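Local coordinates for protein F420-reducing hydrogenase, subunit beta (Methanothermobacter marburgensis, PDB 4OMF) that forms the beta subunit of an F420-reducing hydrogenase, carrying FAD and an iron-sulfur cluster and probably passing electrons from hydrogen oxidation to coenzyme F420, at residues 2-14 against 212-224. Sequence-based numbering, arbitrary orientation.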
loop_
_atom_site.group_PDB
_atom_site.type_symbol
_atom_site.label_atom_id
_atom_site.label_comp_id
_atom_site.label_asym_id
_atom_site.label_seq_id
_atom_site.Cartn_x
_atom_site.Cartn_y
_atom_site.Cartn_z
ATOM N N VAL C 2 -22.352 36.347 10.599
ATOM C CA VAL C 2 -21.064 35.659 10.632
ATOM C C VAL C 2 -21.041 34.584 11.704
ATOM O O VAL C 2 -20.020 33.972 11.936
ATOM C CB VAL C 2 -19.889 36.634 10.910
ATOM C CG1 VAL C 2 -19.789 37.689 9.820
ATOM C CG2 VAL C 2 -20.044 37.287 12.291
ATOM N N LEU C 3 -22.176 34.375 12.358
ATOM C CA LEU C 3 -22.264 33.442 13.469
ATOM C C LEU C 3 -23.062 32.203 13.099
ATOM O O LEU C 3 -23.287 31.347 13.938
ATOM C CB LEU C 3 -22.893 34.115 14.698
ATOM C CG LEU C 3 -22.066 35.151 15.482
ATOM C CD1 LEU C 3 -22.784 35.558 16.761
ATOM C CD2 LEU C 3 -20.668 34.617 15.809
ATOM N N GLY C 4 -23.480 32.103 11.842
ATOM C CA GLY C 4 -24.287 30.981 11.421
ATOM C C GLY C 4 -25.717 31.133 11.907
ATOM O O GLY C 4 -26.100 32.171 12.445
ATOM N N THR C 5 -26.507 30.087 11.703
ATOM C CA THR C 5 -27.912 30.093 12.059
ATOM C C THR C 5 -28.029 29.711 13.523
ATOM O O THR C 5 -27.399 28.736 13.955
ATOM C CB THR C 5 -28.695 29.117 11.172
ATOM O OG1 THR C 5 -28.533 29.506 9.801
ATOM C CG2 THR C 5 -30.174 29.106 11.537
ATOM N N TYR C 6 -28.789 30.487 14.301
ATOM C CA TYR C 6 -28.988 30.133 15.713
ATOM C C TYR C 6 -30.353 30.542 16.257
ATOM O O TYR C 6 -31.056 31.349 15.659
ATOM C CB TYR C 6 -27.899 30.755 16.591
ATOM C CG TYR C 6 -27.808 32.259 16.515
ATOM C CD1 TYR C 6 -26.898 32.878 15.658
ATOM C CD2 TYR C 6 -28.608 33.062 17.310
ATOM C CE1 TYR C 6 -26.804 34.258 15.587
ATOM C CE2 TYR C 6 -28.532 34.453 17.234
ATOM C CZ TYR C 6 -27.624 35.037 16.374
ATOM O OH TYR C 6 -27.528 36.399 16.304
ATOM N N LYS C 7 -30.704 29.993 17.412
ATOM C CA LYS C 7 -31.993 30.283 18.036
ATOM C C LYS C 7 -31.828 31.270 19.172
ATOM O O LYS C 7 -32.605 32.217 19.317
ATOM C CB LYS C 7 -32.644 28.992 18.542
ATOM C CG LYS C 7 -33.160 28.082 17.428
ATOM C CD LYS C 7 -33.806 26.814 17.974
ATOM C CE LYS C 7 -34.151 25.851 16.847
ATOM N NZ LYS C 7 -35.211 26.376 15.958
ATOM N N GLU C 8 -30.800 31.056 19.984
ATOM C CA GLU C 8 -30.537 31.956 21.102
ATOM C C GLU C 8 -29.058 31.957 21.464
ATOM O O GLU C 8 -28.384 30.953 21.287
ATOM C CB GLU C 8 -31.375 31.558 22.318
ATOM C CG GLU C 8 -31.348 32.616 23.418
ATOM C CD GLU C 8 -32.410 32.397 24.475
ATOM O OE1 GLU C 8 -33.215 31.458 24.318
ATOM O OE2 GLU C 8 -32.441 33.172 25.459
ATOM N N ILE C 9 -28.564 33.097 21.947
ATOM C CA ILE C 9 -27.208 33.206 22.475
ATOM C C ILE C 9 -27.263 33.742 23.903
ATOM O O ILE C 9 -27.877 34.785 24.150
ATOM C CB ILE C 9 -26.327 34.142 21.623
ATOM C CG1 ILE C 9 -26.286 33.650 20.168
ATOM C CG2 ILE C 9 -24.929 34.232 22.227
ATOM C CD1 ILE C 9 -25.421 34.508 19.254
ATOM N N VAL C 10 -26.624 33.025 24.830
ATOM C CA VAL C 10 -26.584 33.411 26.233
ATOM C C VAL C 10 -25.164 33.264 26.778
ATOM O O VAL C 10 -24.310 32.611 26.158
ATOM C CB VAL C 10 -27.536 32.546 27.103
ATOM C CG1 VAL C 10 -29.006 32.767 26.681
ATOM C CG2 VAL C 10 -27.149 31.045 27.050
ATOM N N SER C 11 -24.929 33.860 27.942
ATOM C CA SER C 11 -23.735 33.563 28.726
ATOM C C SER C 11 -24.133 32.556 29.810
ATOM O O SER C 11 -25.175 32.734 30.448
ATOM C CB SER C 11 -23.154 34.842 29.356
ATOM O OG SER C 11 -21.809 34.625 29.765
ATOM N N ALA C 12 -23.340 31.499 30.005
ATOM C CA ALA C 12 -23.747 30.462 30.954
ATOM C C ALA C 12 -22.592 29.814 31.695
ATOM O O ALA C 12 -21.429 29.840 31.257
ATOM C CB ALA C 12 -24.590 29.369 30.242
ATOM N N ARG C 13 -22.936 29.223 32.834
ATOM C CA ARG C 13 -21.968 28.553 33.697
ATOM C C ARG C 13 -22.645 27.377 34.398
ATOM O O ARG C 13 -23.790 27.483 34.839
ATOM C CB ARG C 13 -21.393 29.550 34.713
ATOM C CG ARG C 13 -20.446 28.986 35.764
ATOM C CD ARG C 13 -19.751 30.137 36.490
ATOM N NE ARG C 13 -18.945 29.727 37.641
ATOM C CZ ARG C 13 -17.724 29.199 37.572
ATOM N NH1 ARG C 13 -17.144 28.977 36.399
ATOM N NH2 ARG C 13 -17.088 28.882 38.691
ATOM N N SER C 14 -21.947 26.248 34.488
ATOM C CA SER C 14 -22.463 25.099 35.227
ATOM C C SER C 14 -22.680 25.487 36.689
ATOM O O SER C 14 -21.932 26.309 37.206
ATOM C CB SER C 14 -21.486 23.934 35.140
ATOM O OG SER C 14 -21.813 22.955 36.107
ATOM N N SER C 212 -17.645 36.100 26.817
ATOM C CA SER C 212 -18.027 35.920 28.221
ATOM C C SER C 212 -16.842 36.159 29.156
ATOM O O SER C 212 -15.689 35.989 28.760
ATOM C CB SER C 212 -18.589 34.505 28.454
ATOM O OG SER C 212 -19.909 34.383 27.952
ATOM N N PRO C 213 -17.131 36.535 30.412
ATOM C CA PRO C 213 -16.079 36.689 31.423
ATOM C C PRO C 213 -15.519 35.342 31.870
ATOM O O PRO C 213 -16.065 34.288 31.527
ATOM C CB PRO C 213 -16.793 37.411 32.573
ATOM C CG PRO C 213 -18.231 37.065 32.404
ATOM C CD PRO C 213 -18.464 36.889 30.935
ATOM N N ASP C 214 -14.416 35.384 32.606
ATOM C CA ASP C 214 -13.732 34.170 33.043
ATOM C C ASP C 214 -14.649 33.249 33.841
ATOM O O ASP C 214 -15.337 33.687 34.758
ATOM C CB ASP C 214 -12.500 34.528 33.878
ATOM C CG ASP C 214 -11.365 35.079 33.031
ATOM O OD1 ASP C 214 -11.070 34.478 31.977
ATOM O OD2 ASP C 214 -10.782 36.115 33.412
ATOM N N GLY C 215 -14.668 31.973 33.476
ATOM C CA GLY C 215 -15.471 30.998 34.197
ATOM C C GLY C 215 -16.881 30.907 33.656
ATOM O O GLY C 215 -17.723 30.164 34.178
ATOM N N TRP C 216 -17.144 31.674 32.605
ATOM C CA TRP C 216 -18.436 31.648 31.926
ATOM C C TRP C 216 -18.228 31.334 30.461
ATOM O O TRP C 216 -17.103 31.441 29.940
ATOM C CB TRP C 216 -19.161 32.985 32.064
ATOM C CG TRP C 216 -19.641 33.273 33.443
ATOM C CD1 TRP C 216 -18.886 33.667 34.510
ATOM C CD2 TRP C 216 -20.994 33.201 33.906
ATOM N NE1 TRP C 216 -19.688 33.843 35.613
ATOM C CE2 TRP C 216 -20.987 33.565 35.269
ATOM C CE3 TRP C 216 -22.213 32.860 33.301
ATOM C CZ2 TRP C 216 -22.152 33.605 36.038
ATOM C CZ3 TRP C 216 -23.371 32.898 34.071
ATOM C CH2 TRP C 216 -23.328 33.268 35.426
ATOM N N SER C 217 -19.306 30.935 29.796
ATOM C CA SER C 217 -19.243 30.548 28.378
ATOM C C SER C 217 -20.325 31.226 27.559
ATOM O O SER C 217 -21.430 31.440 28.052
ATOM C CB SER C 217 -19.408 29.042 28.204
ATOM O OG SER C 217 -18.329 28.322 28.752
ATOM N N THR C 218 -20.018 31.506 26.295
ATOM C CA THR C 218 -21.007 31.999 25.343
ATOM C C THR C 218 -21.614 30.802 24.619
ATOM O O THR C 218 -20.905 30.040 23.951
ATOM C CB THR C 218 -20.379 32.976 24.347
ATOM O OG1 THR C 218 -19.748 34.048 25.069
ATOM C CG2 THR C 218 -21.427 33.528 23.401
ATOM N N VAL C 219 -22.924 30.623 24.795
ATOM C CA VAL C 219 -23.622 29.412 24.352
ATOM C C VAL C 219 -24.636 29.736 23.262
ATOM O O VAL C 219 -25.592 30.471 23.490
ATOM C CB VAL C 219 -24.371 28.733 25.523
ATOM C CG1 VAL C 219 -25.078 27.462 25.057
ATOM C CG2 VAL C 219 -23.413 28.419 26.661
ATOM N N ILE C 220 -24.421 29.160 22.092
ATOM C CA ILE C 220 -25.268 29.406 20.930
ATOM C C ILE C 220 -26.090 28.152 20.650
ATOM O O ILE C 220 -25.517 27.127 20.284
ATOM C CB ILE C 220 -24.407 29.733 19.699
ATOM C CG1 ILE C 220 -23.593 31.012 19.925
ATOM C CG2 ILE C 220 -25.286 29.877 18.464
ATOM C CD1 ILE C 220 -22.500 31.209 18.880
ATOM N N THR C 221 -27.410 28.201 20.848
ATOM C CA THR C 221 -28.235 27.041 20.498
ATOM C C THR C 221 -28.669 27.181 19.043
ATOM O O THR C 221 -28.938 28.283 18.582
ATOM C CB THR C 221 -29.480 26.877 21.414
ATOM O OG1 THR C 221 -30.224 28.088 21.435
ATOM C CG2 THR C 221 -29.057 26.543 22.839
ATOM N N ARG C 222 -28.720 26.067 18.315
ATOM C CA ARG C 222 -28.947 26.127 16.879
ATOM C C ARG C 222 -30.083 25.223 16.390
ATOM O O ARG C 222 -31.035 25.702 15.764
ATOM C CB ARG C 222 -27.649 25.772 16.122
ATOM C CG ARG C 222 -26.421 26.603 16.509
ATOM C CD ARG C 222 -25.220 26.320 15.582
ATOM N NE ARG C 222 -24.042 27.119 15.947
ATOM C CZ ARG C 222 -23.810 28.355 15.514
ATOM N NH1 ARG C 222 -24.671 28.966 14.691
ATOM N NH2 ARG C 222 -22.709 28.992 15.906
ATOM N N THR C 223 -29.993 23.924 16.636
ATOM C CA THR C 223 -31.000 22.994 16.124
ATOM C C THR C 223 -32.094 22.784 17.168
ATOM O O THR C 223 -31.922 23.172 18.323
ATOM C CB THR C 223 -30.392 21.650 15.785
ATOM O OG1 THR C 223 -29.835 21.102 16.986
ATOM C CG2 THR C 223 -29.292 21.783 14.730
ATOM N N ASP C 224 -33.213 22.170 16.777
ATOM C CA ASP C 224 -34.266 21.852 17.744
ATOM C C ASP C 224 -33.709 21.029 18.917
ATOM O O ASP C 224 -34.027 21.299 20.078
ATOM C CB ASP C 224 -35.427 21.091 17.077
ATOM C CG ASP C 224 -36.203 21.947 16.074
ATOM O OD1 ASP C 224 -35.997 23.181 16.039
ATOM O OD2 ASP C 224 -37.033 21.380 15.324
HETATM O O HOH W 1 -28.353 29.877 23.946
#
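Leu-3 O receives both NH1 (2.9 Å) and NH2 (3.1 Å) of Arg-222, end-on and within the guanidinium plane. NH1 also reaches Thr-5 O at 2.8 Å, from above that carbonyl's plane, while Ile-220 CG2 lies over the centre of one guanidinium face; Arg-222 NE turns to Ser-206. Replacing Arg-222 by alanine is likely to leave the carbonyls of Leu-3 and Thr-5 without these donors, losing this grip on residues 3-5. Lys-7 N bonds Thr-221 O almost straight (177°), and its chain, bent at chi4 (-67°), brings NZ to a salt bridge with Asp-224 OD1, whose hydrogen bond is weak. From Glu-8 to Ala-12 the backbones pair antiparallel, by Thr-221 N to Glu-8 O and reciprocal Val-10/Val-219 and Ala-12/Ser-217 bonds: Ile-9 lies beside Ile-220 on one face, CG1 to CG1 3.8 Å, whereas Val-10 and Ala-12 pack on Val-219 on the other. Ser-11 OG and Ser-212 OG share a 2.6 Å hydrogen bond. Arg-13 CB sits over the six-membered ring of Trp-216, 3.8 Å from its centroid and 15° off the normal; in the conformer given, the extended Arg-13 chain brings NH1 to a lone pair of Gly-215 O (2.6 Å), within the type II turn from Pro-213 to Trp-216. Ser-217 touches FAD, placing this antiparallel strand pair of the mixed central sheet beside the flavin site.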